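Local coordinates for catalase (Corynebacterium glutamicum, PDB 4B7H), which breaks hydrogen peroxide down to water and oxygen at a buried haem, here caught with the inhibitor nitric oxide on its iron, at residues Pro65-His70 against Glu324-Asp329; Val105-Val110 against His124-Arg129. One frame throughout, in Å; residues are numbered along the deposited sequence.

Interaction 1: Pro65-His70 against Glu324-Asp329; sequences PERIPH and EQIALD. Unlike the reference sequence in segment 324-329: Ile-326 (reference Leu). With HEM (protoporphyrin IX containing Fe), chain E; NO (nitric oxide), chain F.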
loop_
_atom_site.group_PDB
_atom_site.type_symbol
_atom_site.label_atom_id
_atom_site.label_comp_id
_atom_site.label_asym_id
_atom_site.label_seq_id
_atom_site.Cartn_x
_atom_site.Cartn_y
_atom_site.Cartn_z
ATOM N N PRO A 65 6.922 4.282 -5.287
ATOM C CA PRO A 65 6.611 4.750 -6.643
ATOM C C PRO A 65 7.269 6.102 -6.922
ATOM O O PRO A 65 7.211 7.018 -6.100
ATOM C CB PRO A 65 5.087 4.895 -6.619
ATOM C CG PRO A 65 4.642 3.993 -5.502
ATOM C CD PRO A 65 5.707 4.126 -4.470
ATOM N N GLU A 66 7.918 6.222 -8.074
ATOM C CA GLU A 66 8.469 7.511 -8.474
ATOM C C GLU A 66 7.313 8.413 -8.922
ATOM O O GLU A 66 6.223 7.923 -9.248
ATOM C CB GLU A 66 9.493 7.334 -9.607
ATOM C CG GLU A 66 8.861 6.948 -10.945
ATOM C CD GLU A 66 9.872 6.644 -12.049
ATOM O OE1 GLU A 66 11.034 6.274 -11.742
ATOM O OE2 GLU A 66 9.498 6.767 -13.245
ATOM N N ARG A 67 7.538 9.725 -8.945
ATOM C CA ARG A 67 6.538 10.647 -9.471
ATOM C C ARG A 67 6.191 10.336 -10.922
ATOM O O ARG A 67 7.071 9.991 -11.729
ATOM C CB ARG A 67 7.073 12.073 -9.460
ATOM C CG ARG A 67 7.299 12.647 -8.099
ATOM C CD ARG A 67 8.302 13.798 -8.242
ATOM N NE ARG A 67 8.449 14.553 -7.006
ATOM C CZ ARG A 67 9.120 14.119 -5.943
ATOM N NH1 ARG A 67 9.740 12.934 -5.969
ATOM N NH2 ARG A 67 9.181 14.877 -4.855
ATOM N N ILE A 68 4.917 10.511 -11.268
ATOM C CA ILE A 68 4.521 10.609 -12.672
ATOM C C ILE A 68 3.782 11.935 -12.887
ATOM O O ILE A 68 2.753 12.187 -12.250
ATOM C CB ILE A 68 3.659 9.400 -13.143
ATOM C CG1 ILE A 68 3.220 9.615 -14.596
ATOM C CG2 ILE A 68 2.453 9.147 -12.220
ATOM C CD1 ILE A 68 2.499 8.417 -15.226
ATOM N N PRO A 69 4.331 12.828 -13.734
ATOM C CA PRO A 69 5.661 12.810 -14.344
ATOM C C PRO A 69 6.673 13.468 -13.396
ATOM O O PRO A 69 6.394 13.558 -12.193
ATOM C CB PRO A 69 5.461 13.649 -15.624
ATOM C CG PRO A 69 4.193 14.474 -15.380
ATOM C CD PRO A 69 3.636 14.090 -14.031
ATOM N N HIS A 70 7.820 13.896 -13.927
ATOM C CA HIS A 70 8.875 14.588 -13.170
ATOM C C HIS A 70 9.595 13.660 -12.179
ATOM O O HIS A 70 10.075 14.103 -11.135
ATOM C CB HIS A 70 8.356 15.842 -12.449
ATOM C CG HIS A 70 7.883 16.941 -13.360
ATOM N ND1 HIS A 70 8.650 18.053 -13.647
ATOM C CD2 HIS A 70 6.697 17.131 -13.991
ATOM C CE1 HIS A 70 7.968 18.867 -14.434
ATOM N NE2 HIS A 70 6.782 18.330 -14.663
ATOM N N GLU A 324 13.172 13.251 -2.451
ATOM C CA GLU A 324 12.262 12.274 -3.050
ATOM C C GLU A 324 10.882 12.346 -2.394
ATOM O O GLU A 324 9.863 12.267 -3.084
ATOM C CB GLU A 324 12.817 10.846 -3.001
ATOM C CG GLU A 324 11.893 9.804 -3.648
ATOM C CD GLU A 324 11.733 9.966 -5.158
ATOM O OE1 GLU A 324 12.608 10.590 -5.805
ATOM O OE2 GLU A 324 10.719 9.469 -5.706
ATOM N N GLN A 325 10.861 12.530 -1.073
ATOM C CA GLN A 325 9.616 12.565 -0.299
ATOM C C GLN A 325 8.968 13.947 -0.162
ATOM O O GLN A 325 7.905 14.064 0.459
ATOM C CB GLN A 325 9.837 12.014 1.111
ATOM C CG GLN A 325 10.183 10.545 1.144
ATOM C CD GLN A 325 10.167 9.968 2.546
ATOM O OE1 GLN A 325 9.688 8.848 2.758
ATOM N NE2 GLN A 325 10.700 10.726 3.517
ATOM N N ILE A 326 9.589 15.002 -0.687
ATOM C CA ILE A 326 8.897 16.285 -0.667
ATOM C C ILE A 326 7.635 16.162 -1.516
ATOM O O ILE A 326 7.601 15.411 -2.498
ATOM C CB ILE A 326 9.800 17.475 -1.089
ATOM C CG1 ILE A 326 9.259 18.784 -0.502
ATOM C CG2 ILE A 326 9.956 17.580 -2.613
ATOM C CD1 ILE A 326 10.213 19.962 -0.629
ATOM N N ALA A 327 6.583 16.850 -1.089
ATOM C CA ALA A 327 5.292 16.765 -1.757
ATOM C C ALA A 327 4.896 18.164 -2.193
ATOM O O ALA A 327 4.144 18.861 -1.502
ATOM C CB ALA A 327 4.243 16.172 -0.807
ATOM N N LEU A 328 5.447 18.605 -3.318
ATOM C CA LEU A 328 5.204 19.965 -3.789
ATOM C C LEU A 328 3.855 19.996 -4.501
ATOM O O LEU A 328 3.531 19.087 -5.260
ATOM C CB LEU A 328 6.350 20.417 -4.694
ATOM C CG LEU A 328 7.660 20.601 -3.902
ATOM C CD1 LEU A 328 8.902 20.507 -4.783
ATOM C CD2 LEU A 328 7.659 21.936 -3.148
ATOM N N ASP A 329 3.060 21.028 -4.242
ATOM C CA ASP A 329 1.646 20.995 -4.608
ATOM C C ASP A 329 1.136 22.418 -4.851
ATOM O O ASP A 329 1.166 23.245 -3.945
ATOM C CB ASP A 329 0.902 20.313 -3.450
ATOM C CG ASP A 329 -0.608 20.298 -3.607
ATOM O OD1 ASP A 329 -1.138 20.705 -4.665
ATOM O OD2 ASP A 329 -1.275 19.848 -2.645
HETATM C CHA HEM E . 4.669 16.921 -11.087
HETATM C CHB HEM E . -0.001 16.764 -12.388
HETATM C CHC HEM E . 0.803 20.426 -15.451
HETATM C CHD HEM E . 4.834 21.407 -13.008
HETATM C C1A HEM E . 3.350 16.550 -11.181
HETATM C C2A HEM E . 2.707 15.499 -10.416
HETATM C C3A HEM E . 1.414 15.478 -10.773
HETATM C C4A HEM E . 1.201 16.496 -11.773
HETATM C CMA HEM E . 0.297 14.565 -10.255
HETATM C CAA HEM E . 3.413 14.603 -9.374
HETATM C CBA HEM E . 3.383 15.291 -8.017
HETATM C CGA HEM E . 3.880 14.407 -6.904
HETATM O O1A HEM E . 4.556 14.954 -5.996
HETATM O O2A HEM E . 3.615 13.177 -6.896
HETATM C C1B HEM E . -0.199 17.723 -13.354
HETATM C C2B HEM E . -1.425 17.956 -14.084
HETATM C C3B HEM E . -1.186 18.960 -14.953
HETATM C C4B HEM E . 0.181 19.394 -14.768
HETATM C CMB HEM E . -2.720 17.145 -13.872
HETATM C CAB HEM E . -2.128 19.643 -15.962
HETATM C CBB HEM E . -3.447 19.698 -15.782
HETATM C C1C HEM E . 1.884 21.124 -14.944
HETATM C C2C HEM E . 2.239 22.514 -15.189
HETATM C C3C HEM E . 3.365 22.768 -14.500
HETATM C C4C HEM E . 3.729 21.558 -13.794
HETATM C CMC HEM E . 1.448 23.480 -16.106
HETATM C CAC HEM E . 4.164 24.085 -14.345
HETATM C CBC HEM E . 3.590 25.296 -14.438
HETATM C C1D HEM E . 5.183 20.267 -12.339
HETATM C C2D HEM E . 6.408 20.134 -11.619
HETATM C C3D HEM E . 6.373 18.755 -11.019
HETATM C C4D HEM E . 5.119 18.176 -11.419
HETATM C CMD HEM E . 7.526 21.166 -11.496
HETATM C CAD HEM E . 7.457 18.154 -10.137
HETATM C CBD HEM E . 7.323 18.749 -8.737
HETATM C CGD HEM E . 8.475 18.196 -7.951
HETATM O O1D HEM E . 8.249 17.422 -6.988
HETATM O O2D HEM E . 9.638 18.515 -8.306
HETATM N NA HEM E . 2.402 17.150 -11.998
HETATM N NB HEM E . 0.763 18.608 -13.791
HETATM N NC HEM E . 2.815 20.571 -14.079
HETATM N ND HEM E . 4.443 19.094 -12.213
HETATM FE FE HEM E . 2.636 18.839 -13.061
HETATM N N NO F . 3.286 18.065 -14.425
HETATM O O NO F . 3.457 17.937 -15.518
HETATM O O HOH W 1 8.313 8.923 -4.411
HETATM O O HOH W 2 10.230 10.823 -8.123
HETATM O O HOH W 3 6.443 16.730 -5.194
#
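Arg-67 reaches across to the backbone of Glu-324, its NH1 giving a hydrogen bond to Glu-324 O at 3.0 Å; a weak second bond to the same oxygen comes from NH2. The NH1 bond is well off straight, 138° at the hydrogen, and the carbonyl oxygen sits tilted out of the guanidinium plane. NE turns the other way and binds O1D of a haem propionate at 2.9 Å. Glu-324 adds a long salt bridge, OE2 to Arg-67 NH1 at 3.6 Å, with carboxylate and guanidinium planes nearly perpendicular. One water bridges the same groups: it donates to Glu-324 OE2 and accepts from both N and NH1 of Arg-67. This is the propionate end of the catalase haem pocket, where Arg-359 also bonds to Glu-324 O and to the haem, so the positive charges gather round carboxylates. Another water accepts from Leu-328 N at 2.8 Å and lies between the two propionates. Further along 65-70, the His-70 ring lies over the porphyrin, HEM C3D 3.3 Å above its plane, with nitric oxide at the ring edge. Packing across the segments is slight, Ile-326 CG2 resting 3.6 Å from Arg-67 NH2. Leu-328 CD1 packs instead against propionate oxygen O1D.

Interaction 2: Val105-Val110 against His124-Arg129; sequences VRFSTV and HGFALR. With HEM (protoporphyrin IX containing Fe), chain E.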
loop_
_atom_site.group_PDB
_atom_site.type_symbol
_atom_site.label_atom_id
_atom_site.label_comp_id
_atom_site.label_asym_id
_atom_site.label_seq_id
_atom_site.Cartn_x
_atom_site.Cartn_y
_atom_site.Cartn_z
ATOM N N VAL A 105 13.405 23.795 -2.901
ATOM C CA VAL A 105 13.188 23.750 -4.344
ATOM C C VAL A 105 13.495 22.361 -4.864
ATOM O O VAL A 105 14.392 21.699 -4.359
ATOM C CB VAL A 105 14.038 24.825 -5.092
ATOM C CG1 VAL A 105 15.532 24.495 -5.042
ATOM C CG2 VAL A 105 13.586 24.975 -6.531
ATOM N N ARG A 106 12.731 21.908 -5.853
ATOM C CA ARG A 106 13.091 20.710 -6.606
ATOM C C ARG A 106 13.055 21.038 -8.093
ATOM O O ARG A 106 12.090 21.639 -8.587
ATOM C CB ARG A 106 12.173 19.524 -6.268
ATOM C CG ARG A 106 12.591 18.191 -6.919
ATOM C CD ARG A 106 11.717 17.052 -6.422
ATOM N NE ARG A 106 12.033 15.750 -7.022
ATOM C CZ ARG A 106 11.583 15.335 -8.207
ATOM N NH1 ARG A 106 10.817 16.132 -8.953
ATOM N NH2 ARG A 106 11.915 14.122 -8.658
ATOM N N PHE A 107 14.132 20.677 -8.783
ATOM C CA PHE A 107 14.232 20.799 -10.235
ATOM C C PHE A 107 14.122 19.401 -10.815
ATOM O O PHE A 107 14.437 18.418 -10.142
ATOM C CB PHE A 107 15.594 21.366 -10.629
ATOM C CG PHE A 107 15.884 22.735 -10.060
ATOM C CD1 PHE A 107 15.322 23.873 -10.628
ATOM C CD2 PHE A 107 16.741 22.883 -8.981
ATOM C CE1 PHE A 107 15.597 25.132 -10.115
ATOM C CE2 PHE A 107 17.019 24.135 -8.463
ATOM C CZ PHE A 107 16.448 25.262 -9.032
ATOM N N SER A 108 13.718 19.290 -12.073
ATOM C CA SER A 108 13.459 17.969 -12.639
ATOM C C SER A 108 13.356 18.017 -14.150
ATOM O O SER A 108 13.253 19.091 -14.731
ATOM C CB SER A 108 12.138 17.429 -12.076
ATOM O OG SER A 108 11.081 18.352 -12.310
ATOM N N THR A 109 13.371 16.845 -14.779
ATOM C CA THR A 109 12.876 16.709 -16.144
ATOM C C THR A 109 11.414 16.261 -16.028
ATOM O O THR A 109 10.862 16.277 -14.927
ATOM C CB THR A 109 13.698 15.694 -16.947
ATOM O OG1 THR A 109 13.730 14.452 -16.230
ATOM C CG2 THR A 109 15.120 16.196 -17.167
ATOM N N VAL A 110 10.796 15.852 -17.135
ATOM C CA VAL A 110 9.382 15.466 -17.131
ATOM C C VAL A 110 9.130 13.997 -17.463
ATOM O O VAL A 110 8.496 13.280 -16.690
ATOM C CB VAL A 110 8.557 16.335 -18.105
ATOM C CG1 VAL A 110 7.103 15.850 -18.168
ATOM C CG2 VAL A 110 8.634 17.798 -17.695
ATOM N N HIS A 124 11.963 21.517 -17.946
ATOM C CA HIS A 124 12.456 21.281 -16.593
ATOM C C HIS A 124 11.554 21.888 -15.544
ATOM O O HIS A 124 11.170 23.062 -15.620
ATOM C CB HIS A 124 13.886 21.779 -16.416
ATOM C CG HIS A 124 14.870 20.998 -17.215
ATOM N ND1 HIS A 124 15.617 19.972 -16.680
ATOM C CD2 HIS A 124 15.183 21.050 -18.530
ATOM C CE1 HIS A 124 16.374 19.446 -17.627
ATOM N NE2 HIS A 124 16.133 20.086 -18.759
ATOM N N GLY A 125 11.223 21.075 -14.552
ATOM C CA GLY A 125 10.446 21.534 -13.420
ATOM C C GLY A 125 11.236 22.499 -12.563
ATOM O O GLY A 125 12.457 22.388 -12.443
ATOM N N PHE A 126 10.521 23.432 -11.945
ATOM C CA PHE A 126 11.112 24.504 -11.155
ATOM C C PHE A 126 10.112 24.738 -10.020
ATOM O O PHE A 126 9.270 25.639 -10.079
ATOM C CB PHE A 126 11.262 25.747 -12.044
ATOM C CG PHE A 126 12.218 26.790 -11.522
ATOM C CD1 PHE A 126 11.940 27.490 -10.360
ATOM C CD2 PHE A 126 13.372 27.106 -12.229
ATOM C CE1 PHE A 126 12.819 28.471 -9.891
ATOM C CE2 PHE A 126 14.251 28.100 -11.772
ATOM C CZ PHE A 126 13.971 28.778 -10.603
ATOM N N ALA A 127 10.200 23.904 -8.985
ATOM C CA ALA A 127 9.151 23.811 -7.977
ATOM C C ALA A 127 9.608 24.295 -6.612
ATOM O O ALA A 127 10.469 23.674 -5.978
ATOM C CB ALA A 127 8.644 22.378 -7.892
ATOM N N LEU A 128 8.996 25.382 -6.150
ATOM C CA LEU A 128 9.396 26.053 -4.915
ATOM C C LEU A 128 8.394 25.839 -3.800
ATOM O O LEU A 128 7.188 25.850 -4.042
ATOM C CB LEU A 128 9.487 27.555 -5.172
ATOM C CG LEU A 128 10.608 27.977 -6.114
ATOM C CD1 LEU A 128 10.236 29.267 -6.812
ATOM C CD2 LEU A 128 11.910 28.130 -5.332
ATOM N N ARG A 129 8.899 25.657 -2.577
ATOM C CA ARG A 129 8.086 25.760 -1.368
ATOM C C ARG A 129 8.615 26.892 -0.513
ATOM O O ARG A 129 9.819 26.958 -0.247
ATOM C CB ARG A 129 8.162 24.484 -0.524
ATOM C CG ARG A 129 7.673 24.703 0.922
ATOM C CD ARG A 129 7.317 23.379 1.582
ATOM N NE ARG A 129 6.264 22.734 0.806
ATOM C CZ ARG A 129 6.028 21.428 0.779
ATOM N NH1 ARG A 129 6.757 20.600 1.521
ATOM N NH2 ARG A 129 5.058 20.951 0.005
HETATM C CHA HEM E . 4.669 16.921 -11.087
HETATM C CHB HEM E . -0.001 16.764 -12.388
HETATM C CHC HEM E . 0.803 20.426 -15.451
HETATM C CHD HEM E . 4.834 21.407 -13.008
HETATM C C1A HEM E . 3.350 16.550 -11.181
HETATM C C2A HEM E . 2.707 15.499 -10.416
HETATM C C3A HEM E . 1.414 15.478 -10.773
HETATM C C4A HEM E . 1.201 16.496 -11.773
HETATM C CMA HEM E . 0.297 14.565 -10.255
HETATM C CAA HEM E . 3.413 14.603 -9.374
HETATM C CBA HEM E . 3.383 15.291 -8.017
HETATM C CGA HEM E . 3.880 14.407 -6.904
HETATM O O1A HEM E . 4.556 14.954 -5.996
HETATM O O2A HEM E . 3.615 13.177 -6.896
HETATM C C1B HEM E . -0.199 17.723 -13.354
HETATM C C2B HEM E . -1.425 17.956 -14.084
HETATM C C3B HEM E . -1.186 18.960 -14.953
HETATM C C4B HEM E . 0.181 19.394 -14.768
HETATM C CMB HEM E . -2.720 17.145 -13.872
HETATM C CAB HEM E . -2.128 19.643 -15.962
HETATM C CBB HEM E . -3.447 19.698 -15.782
HETATM C C1C HEM E . 1.884 21.124 -14.944
HETATM C C2C HEM E . 2.239 22.514 -15.189
HETATM C C3C HEM E . 3.365 22.768 -14.500
HETATM C C4C HEM E . 3.729 21.558 -13.794
HETATM C CMC HEM E . 1.448 23.480 -16.106
HETATM C CAC HEM E . 4.164 24.085 -14.345
HETATM C CBC HEM E . 3.590 25.296 -14.438
HETATM C C1D HEM E . 5.183 20.267 -12.339
HETATM C C2D HEM E . 6.408 20.134 -11.619
HETATM C C3D HEM E . 6.373 18.755 -11.019
HETATM C C4D HEM E . 5.119 18.176 -11.419
HETATM C CMD HEM E . 7.526 21.166 -11.496
HETATM C CAD HEM E . 7.457 18.154 -10.137
HETATM C CBD HEM E . 7.323 18.749 -8.737
HETATM C CGD HEM E . 8.475 18.196 -7.951
HETATM O O1D HEM E . 8.249 17.422 -6.988
HETATM O O2D HEM E . 9.638 18.515 -8.306
HETATM N NA HEM E . 2.402 17.150 -11.998
HETATM N NB HEM E . 0.763 18.608 -13.791
HETATM N NC HEM E . 2.815 20.571 -14.079
HETATM N ND HEM E . 4.443 19.094 -12.213
HETATM FE FE HEM E . 2.636 18.839 -13.061
#
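Phe-107 and Phe-126 face the same side of the sheet as a non-hydrogen-bonded pair, and their first torsions bring the rings together: CG of Phe-107 stands beside its backbone N (chi1 -60°), whereas CG of Phe-126 lies beside its carbonyl carbon (chi1 -162°), and the two side chains run alongside each other, pointing the same way. The rings make a T-shaped pair, the CE1 edge of Phe-107 set over one face of Phe-126, with CE1 3.6 Å from Phe-126 CD2 and the planes at 89°. Both belong to neighbouring antiparallel strands, 100-108 and 125-132, of the curled beta-barrel that forms the catalase core. Arg-106 and Ala-127 are a hydrogen-bonded pair, joined N to O in both directions: Arg-106 N to Ala-127 O is 2.9 Å, nearly straight and in the carbonyl plane. Towards Ser-108 and Gly-125 the ladder becomes less regular; Ser-108 N to Gly-125 O is weak, and Gly-125 N does bond to Ser-108 O, at 2.8 Å, but from above the carbonyl plane. On the face with the phenyl rings, Val-105 CG2 packs against Leu-128 CD2 at 3.8 Å, and Phe-310 and Leu-312 of strand 305-314 continue this apolar layer. The other face is turned to the haem. There Ser-108 OG is hydrogen-bonded to His-70 ND1 and lies 3.4 Å from Gly-125 CA, where the lack of a side chain leaves room for the hydroxyl; the same CA touches haem methyl CMD. The extended chain of Arg-106 carries its guanidinium to a propionate, where NH1 donates in plane to HEM O2D, a nearly straight bond of 2.7 Å.

In the fold
From the N terminus, the chain leaves helix 50-59 and passes through 65-70, the first half of interaction 1, before strand 73-82. Strand 100-108 follows, and after a short connection strand 125-132 returns beside it, closing the small loop of interaction 2. Further strands and helices lead down to strand 305-314 and helix 319-324, until 324-329 closes the long loop of interaction 1; the loop of interaction 2 lies wholly within it. Interaction 1 ties the loop after helix 50-59 to the loop after helix 319-324, and interaction 2 pairs two barrel strands. Their centres are about 10 Å apart, both touch the haem, and a probable backbone bond from His-70 N to Val-110 O joins the first loop to the strand pair.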